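Local coordinates for phosphatidylinositol transfer protein SFH5 (Saccharomyces cerevisiae, PDB 6W32) that binds and transfers phosphatidylinositol between membranes, regulates plasma-membrane phosphatidylinositol 4,5-bisphosphate homeostasis, binds heme b and may play a role in stress responses to organic oxidants, at residues I90-W95 with Y211-L216; N129-T134 with S173-Y178; M162-S167 with T283-T288; D262-G267 with N275-Q280. All coordinates share one frame; numbering follows the deposited sequence.

Interaction 1: I90-W95 with Y211-L216; sequences IDILNW and YYPELL
Trp95 has its CG swung anti to its own backbone N (chi1 -177°), while Tyr211 holds CG beside its backbone N and opposite its carbonyl carbon (chi1 -50°); the two rotations lay indole and phenol flat on one another. With Tyr212 they make an aromatic cluster between helix 82-98 of the N-terminal helical part and the turn that leaves helix 195-211 in the CRAL-TRIO fold. The stack is face to face: the five-membered ring of Trp95 and the ring of Tyr211 have centroids 3.8 Å apart and planes only 13° from parallel. Trp95 CG stands over the middle of the phenol, and Trp95 CB adds a CH-pi contact to the same face. Tyr212 meets the benzo end of the indole differently, bringing the edge of its ring to it, with CE2 3.8 Å from Trp95 CH2 and the two planes nearly perpendicular. Its OH is hydrogen-bonded to Glu163, so the phenol is tied to helix 151-166 as well as packed on the indole. No hydrogen bond crosses between the two segments, and the grip comes from rings and aliphatic carbon. One turn back from the indole, Ile92 lines up against the tyrosine backbone, its CG1 3.9 Å from Tyr211 CA, and its CD1 ends 4.5 Å from Pro213 CD.

Interaction 2: N129-T134 with S173-Y178; sequences NKKAVT and SSDNNY
Asn129 N donates to Asp175 O, 2.8 Å away, with an N-H...O angle of 162°. The side chain of the same asparagine folds in beside its own backbone N (chi1 -52°) and carries OD1 two residues further along 173-178, where it accepts a weak bond from Asn177 N, 3.3 Å away. That OD1 also lies near the plane of the Tyr178 ring, at its edge, and Asn129 CB packs 3.9 Å from Tyr178 CB. Tyr178 sends its own hydroxyl away to Glu214. Further along, Lys131 stretches its extended chain across the loop and makes a salt bridge from NZ to Asp175 OD2, modelled at a doubtfully short 2.5 Å. On the way its methylenes pass Asn176, with Lys131 CB 3.5 Å from Asn176 OD1; Asn176 ND2 is hydrogen-bonded to Leu168 O. One sound backbone bond, a weaker bond to the asparagine oxygen, the charge pair, the lysine methylenes and the packing on Tyr178 join the two segments. Strand 132-136 begins in the first segment and strand 179-184 directly follows the second; they are parallel neighbours linked through helix 151-166, so the contact joins the starts of the two strands of a beta-alpha-beta crossover in the mixed sheet of the CRAL-TRIO domain.

Interaction 3: M162-S167 with T283-T288; sequences MEKGLS and TNVHPT
Lys164 and Val285 meet obliquely, aliphatic against aliphatic: the lysine lays its methylenes across the valine rather than pointing its ammonium at it. Lys164 CD is the atom that touches, 3.5 Å from Val285 CG1 and 3.9 Å from Val285 CB, with Lys164 CG a little further back. Val285 turns CG1 to the side of its backbone N (chi1 -82°), and that branch makes the closest approach to the lysine. The lysine chain bends at its third and fourth torsions, which takes NZ away from the valine. Ser167, about one turn further along, points its CB at the incoming chain. Its OG lies 3.7 Å from His286 O and 3.9 Å from Val285 O, neither of them a hydrogen bond, and on another side it reaches Thr288 CG2 at 4.2 Å. No hydrogen bond or charge pair crosses between the segments, and the contact is a shallow one at the surface, made of hydrocarbon and of polar atoms too far apart to bond. The irregular loop 283-288 thus runs along the C-terminal part of helix 151-166, whose inner side chains Met162 and Leu166 rest on strand 179-184. Helix 101-106 flanks both, touching Lys164, Ser167 and Pro287, and Thr288 stands at the N-cap position of helix 289-298, its OG1 hydrogen-bonded to Gly45 O.

Interaction 4: D262-G267 with N275-Q280; sequences DCPYEG and NNLTKQ
Asp262 gives its backbone carbonyl to the contact: Gln280 NE2 donates to Asp262 O over 3.0 Å, with an N-H...O angle of 146° and the nitrogen tilted about 20° from the carbonyl plane. The carboxylate of Asp262 leads away from the partner segment, so it is the backbone carbonyl that bonds. Cys263 touches Trp135 and Tyr268 instead. Pro264 is the centre of the meeting. Its CD comes near Gln280 OE1, its CG packs 4.0 Å from Leu277 CB, and its CB sits 3.6 Å from Asn276 CA, so the ring packs on the start of the short, weakly bonded helix 277-280. Glu266, extended to its end, runs alongside Asn276 and in the same direction, its OE2 3.5 Å from Asn276 CB and its carboxylate roughly parallel to the amide. Asn276 is the N-cap of that helix: with CG set between its backbone N and carbonyl carbon (chi1 63°), its OD1 accepts from Lys279 N at 3.1 Å. Across the join one amide therefore does two jobs, the NH2 of Gln280 holding a backbone carbonyl while its oxygen lies against the proline ring, which has no N-H to offer; between the two segments one hydrogen bond supplies the direction and the proline contacts supply most of the rest.

How the interactions relate
From the N terminus, helix 82-98 opens interaction 1, which closes at 211-216 after the chain has entered the mixed sheet. Nested inside that loop is interaction 2, opened at the start of strand 132-136 and closed at 173-178 just before strand 179-184. Interaction 3 opens at 162-167, within both loops, and closes only at 283-288, so it crosses interactions 1 and 2. Nested within it, and in series after those two, interaction 4 closes a short loop between 262-267 and 275-280, joining helices 265-268 and 277-280 beside strands 118-122 and 132-136. Interactions 1, 2 and 3 touch one another, joining the N-terminal helices, helix 151-166 and the sheet.

Interaction 1: I90-W95 with Y211-L216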
loop_
_atom_site.group_PDB
_atom_site.type_symbol
_atom_site.label_atom_id
_atom_site.label_comp_id
_atom_site.label_asym_id
_atom_site.label_seq_id
_atom_site.Cartn_x
_atom_site.Cartn_y
_atom_site.Cartn_z
ATOM N N ILE A 90 -5.594 11.789 -12.370
ATOM C CA ILE A 90 -6.942 11.432 -12.771
ATOM C C ILE A 90 -7.141 9.939 -12.626
ATOM O O ILE A 90 -8.110 9.482 -12.007
ATOM C CB ILE A 90 -7.260 11.877 -14.208
ATOM C CG1 ILE A 90 -6.905 13.343 -14.454
ATOM C CG2 ILE A 90 -8.753 11.659 -14.463
ATOM C CD1 ILE A 90 -7.985 14.223 -14.187
ATOM N N ASP A 91 -6.241 9.149 -13.199
ATOM C CA ASP A 91 -6.467 7.706 -13.175
ATOM C C ASP A 91 -6.556 7.175 -11.749
ATOM O O ASP A 91 -7.350 6.263 -11.472
ATOM C CB ASP A 91 -5.388 7.008 -13.963
ATOM C CG ASP A 91 -5.351 7.485 -15.376
ATOM O OD1 ASP A 91 -6.228 8.303 -15.718
ATOM O OD2 ASP A 91 -4.456 7.069 -16.140
ATOM N N ILE A 92 -5.800 7.770 -10.817
ATOM C CA ILE A 92 -5.891 7.334 -9.427
ATOM C C ILE A 92 -7.260 7.667 -8.859
ATOM O O ILE A 92 -8.009 6.779 -8.434
ATOM C CB ILE A 92 -4.778 7.955 -8.578
ATOM C CG1 ILE A 92 -3.455 7.229 -8.831
ATOM C CG2 ILE A 92 -5.140 7.805 -7.138
ATOM C CD1 ILE A 92 -2.220 8.107 -8.651
ATOM N N LEU A 93 -7.613 8.953 -8.860
ATOM C CA LEU A 93 -8.859 9.389 -8.235
ATOM C C LEU A 93 -10.084 8.707 -8.858
ATOM O O LEU A 93 -11.039 8.367 -8.156
ATOM C CB LEU A 93 -8.972 10.907 -8.347
ATOM C CG LEU A 93 -8.070 11.678 -7.394
ATOM C CD1 LEU A 93 -8.307 13.167 -7.501
ATOM C CD2 LEU A 93 -8.256 11.185 -5.962
ATOM N N ASN A 94 -10.099 8.507 -10.171
ATOM C CA ASN A 94 -11.243 7.819 -10.754
ATOM C C ASN A 94 -11.321 6.393 -10.235
ATOM O O ASN A 94 -12.387 5.926 -9.830
ATOM C CB ASN A 94 -11.162 7.822 -12.280
ATOM C CG ASN A 94 -11.517 9.167 -12.885
ATOM O OD1 ASN A 94 -12.183 10.003 -12.264
ATOM N ND2 ASN A 94 -11.047 9.387 -14.111
ATOM N N TRP A 95 -10.196 5.683 -10.254
ATOM C CA TRP A 95 -10.153 4.329 -9.711
ATOM C C TRP A 95 -10.622 4.301 -8.249
ATOM O O TRP A 95 -11.351 3.383 -7.831
ATOM C CB TRP A 95 -8.728 3.779 -9.875
ATOM C CG TRP A 95 -8.520 2.383 -9.424
ATOM C CD1 TRP A 95 -8.633 1.235 -10.172
ATOM C CD2 TRP A 95 -8.116 1.974 -8.124
ATOM N NE1 TRP A 95 -8.350 0.125 -9.398
ATOM C CE2 TRP A 95 -8.032 0.552 -8.134
ATOM C CE3 TRP A 95 -7.819 2.664 -6.951
ATOM C CZ2 TRP A 95 -7.662 -0.181 -7.011
ATOM C CZ3 TRP A 95 -7.462 1.939 -5.838
ATOM C CH2 TRP A 95 -7.378 0.524 -5.873
ATOM N N TYR A 211 -1.576 2.673 -9.121
ATOM C CA TYR A 211 -2.371 3.501 -8.219
ATOM C C TYR A 211 -1.770 3.671 -6.839
ATOM O O TYR A 211 -2.275 4.470 -6.057
ATOM C CB TYR A 211 -3.789 2.932 -8.046
ATOM C CG TYR A 211 -4.461 2.614 -9.354
ATOM C CD1 TYR A 211 -4.777 3.615 -10.244
ATOM C CD2 TYR A 211 -4.750 1.306 -9.706
ATOM C CE1 TYR A 211 -5.382 3.330 -11.459
ATOM C CE2 TYR A 211 -5.333 1.005 -10.931
ATOM C CZ TYR A 211 -5.654 2.026 -11.803
ATOM O OH TYR A 211 -6.249 1.763 -13.014
ATOM N N TYR A 212 -0.724 2.995 -6.517
ATOM C CA TYR A 212 -0.193 3.337 -5.215
ATOM C C TYR A 212 1.294 3.733 -5.301
ATOM O O TYR A 212 2.057 3.294 -4.434
ATOM C CB TYR A 212 -0.374 2.153 -4.259
ATOM C CG TYR A 212 -1.778 1.901 -3.823
ATOM C CD1 TYR A 212 -2.211 2.326 -2.580
ATOM C CD2 TYR A 212 -2.675 1.192 -4.625
ATOM C CE1 TYR A 212 -3.502 2.078 -2.142
ATOM C CE2 TYR A 212 -3.997 0.941 -4.188
ATOM C CZ TYR A 212 -4.385 1.381 -2.941
ATOM O OH TYR A 212 -5.650 1.134 -2.471
ATOM N N PRO A 213 1.745 4.600 -6.207
ATOM C CA PRO A 213 3.167 4.817 -6.334
ATOM C C PRO A 213 3.695 5.587 -5.128
ATOM O O PRO A 213 2.965 6.284 -4.422
ATOM C CB PRO A 213 3.255 5.645 -7.582
ATOM C CG PRO A 213 2.066 6.493 -7.540
ATOM C CD PRO A 213 1.033 5.783 -6.663
ATOM N N GLU A 214 5.008 5.500 -4.925
ATOM C CA GLU A 214 5.691 6.297 -3.908
ATOM C C GLU A 214 5.138 6.054 -2.511
ATOM O O GLU A 214 5.100 6.968 -1.681
ATOM C CB GLU A 214 5.664 7.787 -4.211
ATOM C CG GLU A 214 6.668 8.218 -5.286
ATOM C CD GLU A 214 8.142 7.869 -4.970
ATOM O OE1 GLU A 214 8.592 8.157 -3.828
ATOM O OE2 GLU A 214 8.846 7.330 -5.877
ATOM N N LEU A 215 4.745 4.803 -2.231
ATOM C CA LEU A 215 4.342 4.414 -0.883
ATOM C C LEU A 215 5.132 3.249 -0.300
ATOM O O LEU A 215 5.007 2.991 0.898
ATOM C CB LEU A 215 2.843 4.059 -0.841
ATOM C CG LEU A 215 1.994 5.298 -1.096
ATOM C CD1 LEU A 215 0.625 4.923 -1.639
ATOM C CD2 LEU A 215 1.884 6.196 0.146
ATOM N N LEU A 216 5.928 2.538 -1.086
ATOM C CA LEU A 216 6.726 1.432 -0.549
ATOM C C LEU A 216 8.128 1.930 -0.267
ATOM O O LEU A 216 8.713 2.632 -1.097
ATOM C CB LEU A 216 6.789 0.272 -1.542
ATOM C CG LEU A 216 7.307 -1.071 -1.101
ATOM C CD1 LEU A 216 6.357 -1.678 -0.164
ATOM C CD2 LEU A 216 7.491 -1.996 -2.294
#

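Interaction 2: N129-T134 with S173-Y178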
loop_
_atom_site.group_PDB
_atom_site.type_symbol
_atom_site.label_atom_id
_atom_site.label_comp_id
_atom_site.label_asym_id
_atom_site.label_seq_id
_atom_site.Cartn_x
_atom_site.Cartn_y
_atom_site.Cartn_z
ATOM N N ASN A 129 10.520 4.702 8.070
ATOM C CA ASN A 129 9.768 4.064 7.003
ATOM C C ASN A 129 9.844 2.564 7.102
ATOM O O ASN A 129 9.654 1.850 6.106
ATOM C CB ASN A 129 10.235 4.555 5.637
ATOM C CG ASN A 129 10.245 6.066 5.559
ATOM O OD1 ASN A 129 9.233 6.722 5.862
ATOM N ND2 ASN A 129 11.400 6.639 5.196
ATOM N N LYS A 130 10.121 2.081 8.305
ATOM C CA LYS A 130 9.906 0.676 8.623
ATOM C C LYS A 130 9.129 0.524 9.926
ATOM O O LYS A 130 9.228 -0.515 10.578
ATOM C CB LYS A 130 11.233 -0.083 8.688
ATOM C CG LYS A 130 12.097 0.027 7.441
ATOM C CD LYS A 130 13.016 -1.138 7.385
ATOM C CE LYS A 130 14.325 -0.767 6.703
ATOM N NZ LYS A 130 15.305 -1.874 6.789
ATOM N N LYS A 131 8.368 1.549 10.309
ATOM C CA LYS A 131 7.460 1.506 11.444
ATOM C C LYS A 131 6.094 0.909 11.098
ATOM O O LYS A 131 5.516 0.178 11.902
ATOM C CB LYS A 131 7.269 2.913 12.003
ATOM C CG LYS A 131 8.554 3.657 12.302
ATOM C CD LYS A 131 8.246 5.147 12.444
ATOM C CE LYS A 131 9.349 5.868 13.180
ATOM N NZ LYS A 131 8.945 7.247 13.493
ATOM N N ALA A 132 5.546 1.200 9.931
ATOM C CA ALA A 132 4.319 0.548 9.479
ATOM C C ALA A 132 4.686 -0.581 8.531
ATOM O O ALA A 132 5.311 -0.342 7.495
ATOM C CB ALA A 132 3.390 1.543 8.787
ATOM N N VAL A 133 4.300 -1.803 8.874
ATOM C CA VAL A 133 4.597 -2.988 8.078
ATOM C C VAL A 133 3.301 -3.740 7.844
ATOM O O VAL A 133 2.471 -3.837 8.761
ATOM C CB VAL A 133 5.623 -3.900 8.803
ATOM C CG1 VAL A 133 6.126 -4.995 7.891
ATOM C CG2 VAL A 133 6.807 -3.110 9.313
ATOM N N THR A 134 3.115 -4.292 6.640
ATOM C CA THR A 134 2.071 -5.310 6.474
ATOM C C THR A 134 2.710 -6.634 6.096
ATOM O O THR A 134 3.795 -6.678 5.509
ATOM C CB THR A 134 0.986 -4.978 5.427
ATOM O OG1 THR A 134 1.497 -5.173 4.103
ATOM C CG2 THR A 134 0.487 -3.591 5.562
ATOM N N SER A 173 5.392 13.414 7.986
ATOM C CA SER A 173 6.671 13.102 8.592
ATOM C C SER A 173 7.702 12.720 7.530
ATOM O O SER A 173 7.395 12.504 6.354
ATOM C CB SER A 173 6.505 11.987 9.622
ATOM O OG SER A 173 6.654 10.722 9.011
ATOM N N SER A 174 8.955 12.661 7.962
ATOM C CA SER A 174 10.039 12.187 7.116
ATOM C C SER A 174 10.454 10.761 7.451
ATOM O O SER A 174 11.129 10.118 6.632
ATOM C CB SER A 174 11.231 13.123 7.242
ATOM O OG SER A 174 11.302 13.602 8.578
ATOM N N ASP A 175 10.041 10.253 8.619
ATOM C CA ASP A 175 10.341 8.899 9.064
ATOM C C ASP A 175 9.131 7.961 9.041
ATOM O O ASP A 175 9.249 6.814 9.494
ATOM C CB ASP A 175 10.951 8.929 10.482
ATOM C CG ASP A 175 9.974 9.441 11.557
ATOM O OD1 ASP A 175 8.924 10.010 11.195
ATOM O OD2 ASP A 175 10.254 9.271 12.774
ATOM N N ASN A 176 7.951 8.426 8.604
ATOM C CA ASN A 176 6.789 7.542 8.565
ATOM C C ASN A 176 5.837 7.869 7.415
ATOM O O ASN A 176 4.617 7.773 7.574
ATOM C CB ASN A 176 6.022 7.556 9.885
ATOM C CG ASN A 176 5.188 6.316 10.062
ATOM O OD1 ASN A 176 5.673 5.192 9.825
ATOM N ND2 ASN A 176 3.910 6.504 10.413
ATOM N N ASN A 177 6.362 8.291 6.266
ATOM C CA ASN A 177 5.525 8.524 5.093
ATOM C C ASN A 177 5.714 7.457 4.020
ATOM O O ASN A 177 5.446 7.715 2.844
ATOM C CB ASN A 177 5.781 9.915 4.502
ATOM C CG ASN A 177 7.252 10.194 4.294
ATOM O OD1 ASN A 177 8.090 9.395 4.695
ATOM N ND2 ASN A 177 7.582 11.338 3.709
ATOM N N TYR A 178 6.191 6.275 4.388
ATOM C CA TYR A 178 6.229 5.137 3.488
ATOM C C TYR A 178 5.977 3.898 4.325
ATOM O O TYR A 178 6.037 3.939 5.555
ATOM C CB TYR A 178 7.570 4.974 2.768
ATOM C CG TYR A 178 7.921 5.990 1.700
ATOM C CD1 TYR A 178 8.324 7.260 2.033
ATOM C CD2 TYR A 178 7.923 5.637 0.358
ATOM C CE1 TYR A 178 8.681 8.162 1.055
ATOM C CE2 TYR A 178 8.272 6.536 -0.622
ATOM C CZ TYR A 178 8.646 7.792 -0.269
ATOM O OH TYR A 178 8.994 8.715 -1.233
#

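Interaction 3: M162-S167 with T283-T288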
loop_
_atom_site.group_PDB
_atom_site.type_symbol
_atom_site.label_atom_id
_atom_site.label_comp_id
_atom_site.label_asym_id
_atom_site.label_seq_id
_atom_site.Cartn_x
_atom_site.Cartn_y
_atom_site.Cartn_z
ATOM N N MET A 162 -3.828 -3.232 2.054
ATOM C CA MET A 162 -3.054 -2.069 1.652
ATOM C C MET A 162 -3.582 -0.793 2.277
ATOM O O MET A 162 -2.824 -0.015 2.861
ATOM C CB MET A 162 -3.041 -1.928 0.142
ATOM C CG MET A 162 -2.208 -0.729 -0.319
ATOM S SD MET A 162 -0.427 -0.818 0.091
ATOM C CE MET A 162 0.172 0.710 -0.631
ATOM N N GLU A 163 -4.882 -0.561 2.186
ATOM C CA GLU A 163 -5.430 0.688 2.702
ATOM C C GLU A 163 -5.319 0.774 4.222
ATOM O O GLU A 163 -4.951 1.825 4.751
ATOM C CB GLU A 163 -6.869 0.844 2.231
ATOM C CG GLU A 163 -6.953 1.154 0.754
ATOM C CD GLU A 163 -6.755 2.638 0.463
ATOM O OE1 GLU A 163 -6.780 3.444 1.417
ATOM O OE2 GLU A 163 -6.621 3.009 -0.720
ATOM N N LYS A 164 -5.609 -0.315 4.944
ATOM C CA LYS A 164 -5.435 -0.318 6.396
ATOM C C LYS A 164 -3.992 0.012 6.787
ATOM O O LYS A 164 -3.745 0.679 7.801
ATOM C CB LYS A 164 -5.831 -1.677 6.975
ATOM C CG LYS A 164 -7.333 -1.919 7.208
ATOM C CD LYS A 164 -7.577 -3.197 8.020
ATOM C CE LYS A 164 -8.730 -4.049 7.491
ATOM N NZ LYS A 164 -8.224 -5.363 6.919
ATOM N N GLY A 165 -3.020 -0.447 5.994
ATOM C CA GLY A 165 -1.635 -0.125 6.297
ATOM C C GLY A 165 -1.397 1.370 6.302
ATOM O O GLY A 165 -0.805 1.913 7.241
ATOM N N LEU A 166 -1.897 2.061 5.267
ATOM C CA LEU A 166 -1.681 3.490 5.146
ATOM C C LEU A 166 -2.471 4.286 6.161
ATOM O O LEU A 166 -2.181 5.479 6.330
ATOM C CB LEU A 166 -2.034 3.988 3.753
ATOM C CG LEU A 166 -1.620 3.150 2.554
ATOM C CD1 LEU A 166 -2.307 3.651 1.304
ATOM C CD2 LEU A 166 -0.134 3.220 2.392
ATOM N N SER A 167 -3.437 3.684 6.865
ATOM C CA SER A 167 -3.990 4.485 7.953
ATOM C C SER A 167 -3.001 4.679 9.085
ATOM O O SER A 167 -3.315 5.411 10.025
ATOM C CB SER A 167 -5.255 3.875 8.551
ATOM O OG SER A 167 -5.640 4.643 9.702
ATOM N N THR A 283 -5.653 -4.516 15.465
ATOM C CA THR A 283 -7.026 -4.902 15.108
ATOM C C THR A 283 -8.013 -3.731 15.119
ATOM O O THR A 283 -8.869 -3.638 14.223
ATOM C CB THR A 283 -7.500 -6.037 16.037
ATOM O OG1 THR A 283 -7.064 -5.777 17.388
ATOM C CG2 THR A 283 -6.897 -7.382 15.572
ATOM N N ASN A 284 -7.911 -2.832 16.099
ATOM C CA ASN A 284 -8.408 -1.463 15.954
ATOM C C ASN A 284 -7.795 -0.842 14.696
ATOM O O ASN A 284 -6.586 -0.576 14.648
ATOM C CB ASN A 284 -8.022 -0.645 17.188
ATOM C CG ASN A 284 -6.499 -0.506 17.339
ATOM O OD1 ASN A 284 -5.787 -1.516 17.346
ATOM N ND2 ASN A 284 -5.993 0.730 17.396
ATOM N N VAL A 285 -8.599 -0.631 13.654
ATOM C CA VAL A 285 -8.080 -0.118 12.398
ATOM C C VAL A 285 -8.648 1.254 12.047
ATOM O O VAL A 285 -7.874 2.167 11.740
ATOM C CB VAL A 285 -8.276 -1.152 11.269
ATOM C CG1 VAL A 285 -7.120 -2.155 11.358
ATOM C CG2 VAL A 285 -9.636 -1.850 11.405
ATOM N N HIS A 286 -9.985 1.443 12.133
ATOM C CA HIS A 286 -10.428 2.818 12.388
ATOM C C HIS A 286 -10.047 3.829 11.287
ATOM O O HIS A 286 -8.978 4.463 11.350
ATOM C CB HIS A 286 -9.897 3.205 13.785
ATOM C CG HIS A 286 -9.755 4.672 14.042
ATOM N ND1 HIS A 286 -8.533 5.260 14.300
ATOM C CD2 HIS A 286 -10.676 5.659 14.134
ATOM C CE1 HIS A 286 -8.705 6.552 14.514
ATOM N NE2 HIS A 286 -9.997 6.820 14.420
ATOM N N PRO A 287 -10.843 3.906 10.206
ATOM C CA PRO A 287 -10.538 4.812 9.083
ATOM C C PRO A 287 -10.194 6.239 9.480
ATOM O O PRO A 287 -10.668 6.769 10.488
ATOM C CB PRO A 287 -11.839 4.805 8.276
ATOM C CG PRO A 287 -12.843 4.475 9.234
ATOM C CD PRO A 287 -12.217 3.411 10.087
ATOM N N THR A 288 -9.423 6.884 8.614
ATOM C CA THR A 288 -9.070 8.269 8.836
ATOM C C THR A 288 -10.327 9.121 8.934
ATOM O O THR A 288 -11.431 8.683 8.642
ATOM C CB THR A 288 -8.159 8.786 7.718
ATOM O OG1 THR A 288 -8.640 8.305 6.457
ATOM C CG2 THR A 288 -6.680 8.339 7.946
#

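Interaction 4: D262-G267 with N275-Q280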
loop_
_atom_site.group_PDB
_atom_site.type_symbol
_atom_site.label_atom_id
_atom_site.label_comp_id
_atom_site.label_asym_id
_atom_site.label_seq_id
_atom_site.Cartn_x
_atom_site.Cartn_y
_atom_site.Cartn_z
ATOM N N ASP A 262 12.348 -4.428 15.291
ATOM C CA ASP A 262 11.425 -4.866 16.339
ATOM C C ASP A 262 10.377 -5.890 15.898
ATOM O O ASP A 262 9.328 -6.016 16.531
ATOM C CB ASP A 262 10.744 -3.657 16.956
ATOM C CG ASP A 262 11.677 -2.902 17.834
ATOM O OD1 ASP A 262 12.689 -3.525 18.217
ATOM O OD2 ASP A 262 11.429 -1.710 18.117
ATOM N N CYS A 263 10.659 -6.664 14.866
ATOM C CA CYS A 263 9.781 -7.751 14.499
ATOM C C CYS A 263 9.924 -8.891 15.506
ATOM O O CYS A 263 10.845 -8.900 16.318
ATOM C CB CYS A 263 10.102 -8.200 13.085
ATOM S SG CYS A 263 11.494 -9.238 13.015
ATOM N N PRO A 264 9.017 -9.867 15.516
ATOM C CA PRO A 264 9.058 -10.847 16.606
ATOM C C PRO A 264 10.342 -11.672 16.572
ATOM O O PRO A 264 10.860 -12.008 15.503
ATOM C CB PRO A 264 7.808 -11.702 16.363
ATOM C CG PRO A 264 7.481 -11.518 14.940
ATOM C CD PRO A 264 7.887 -10.132 14.601
ATOM N N TYR A 265 10.878 -11.971 17.765
ATOM C CA TYR A 265 12.003 -12.908 17.844
ATOM C C TYR A 265 11.640 -14.220 17.178
ATOM O O TYR A 265 12.354 -14.702 16.293
ATOM C CB TYR A 265 12.418 -13.172 19.291
ATOM C CG TYR A 265 13.678 -14.040 19.430
ATOM C CD1 TYR A 265 14.946 -13.455 19.430
ATOM C CD2 TYR A 265 13.604 -15.438 19.571
ATOM C CE1 TYR A 265 16.090 -14.212 19.561
ATOM C CE2 TYR A 265 14.759 -16.211 19.701
ATOM C CZ TYR A 265 15.998 -15.582 19.695
ATOM O OH TYR A 265 17.180 -16.292 19.821
ATOM N N GLU A 266 10.501 -14.794 17.546
ATOM C CA GLU A 266 10.106 -16.050 16.927
ATOM C C GLU A 266 9.920 -15.834 15.429
ATOM O O GLU A 266 9.300 -14.859 15.002
ATOM C CB GLU A 266 8.812 -16.574 17.551
ATOM C CG GLU A 266 8.326 -17.888 16.960
ATOM C CD GLU A 266 7.043 -18.376 17.603
ATOM O OE1 GLU A 266 6.548 -19.450 17.204
ATOM O OE2 GLU A 266 6.531 -17.687 18.510
ATOM N N GLY A 267 10.464 -16.751 14.635
ATOM C CA GLY A 267 10.400 -16.661 13.188
ATOM C C GLY A 267 11.286 -15.576 12.600
ATOM O O GLY A 267 12.169 -15.853 11.787
ATOM N N ASN A 275 6.086 -10.973 22.440
ATOM C CA ASN A 275 4.987 -11.472 21.630
ATOM C C ASN A 275 5.443 -11.769 20.206
ATOM O O ASN A 275 6.285 -11.062 19.643
ATOM C CB ASN A 275 3.784 -10.498 21.637
ATOM C CG ASN A 275 4.184 -9.049 21.701
ATOM O OD1 ASN A 275 5.244 -8.674 21.237
ATOM N ND2 ASN A 275 3.334 -8.223 22.297
ATOM N N ASN A 276 4.877 -12.834 19.644
ATOM C CA ASN A 276 5.108 -13.246 18.269
ATOM C C ASN A 276 4.275 -12.374 17.319
ATOM O O ASN A 276 3.581 -11.441 17.737
ATOM C CB ASN A 276 4.770 -14.725 18.120
ATOM C CG ASN A 276 3.288 -15.009 18.394
ATOM O OD1 ASN A 276 2.545 -14.141 18.889
ATOM N ND2 ASN A 276 2.846 -16.220 18.051
ATOM N N LEU A 277 4.312 -12.707 16.021
ATOM C CA LEU A 277 3.631 -11.907 15.012
ATOM C C LEU A 277 2.133 -11.814 15.274
ATOM O O LEU A 277 1.541 -10.738 15.109
ATOM C CB LEU A 277 3.875 -12.505 13.639
ATOM C CG LEU A 277 3.300 -11.719 12.474
ATOM C CD1 LEU A 277 3.897 -10.319 12.505
ATOM C CD2 LEU A 277 3.682 -12.458 11.204
ATOM N N THR A 278 1.494 -12.932 15.662
ATOM C CA THR A 278 0.052 -12.907 15.941
ATOM C C THR A 278 -0.271 -11.950 17.069
ATOM O O THR A 278 -1.216 -11.169 16.985
ATOM C CB THR A 278 -0.485 -14.283 16.332
ATOM O OG1 THR A 278 -0.081 -15.292 15.395
ATOM C CG2 THR A 278 -2.003 -14.224 16.387
ATOM N N LYS A 279 0.500 -11.997 18.139
ATOM C CA LYS A 279 0.230 -11.096 19.240
ATOM C C LYS A 279 0.643 -9.670 18.928
ATOM O O LYS A 279 0.273 -8.766 19.677
ATOM C CB LYS A 279 0.935 -11.571 20.516
ATOM C CG LYS A 279 0.418 -12.883 21.136
ATOM C CD LYS A 279 -0.413 -12.659 22.427
ATOM C CE LYS A 279 -0.978 -13.996 22.987
ATOM N NZ LYS A 279 -1.799 -13.938 24.272
ATOM N N GLN A 280 1.392 -9.440 17.851
ATOM C CA GLN A 280 1.810 -8.082 17.516
ATOM C C GLN A 280 0.792 -7.355 16.646
ATOM O O GLN A 280 0.886 -6.134 16.487
ATOM C CB GLN A 280 3.179 -8.114 16.827
ATOM C CG GLN A 280 4.241 -7.255 17.497
ATOM C CD GLN A 280 5.581 -7.340 16.803
ATOM O OE1 GLN A 280 5.956 -8.393 16.295
ATOM N NE2 GLN A 280 6.306 -6.220 16.763
#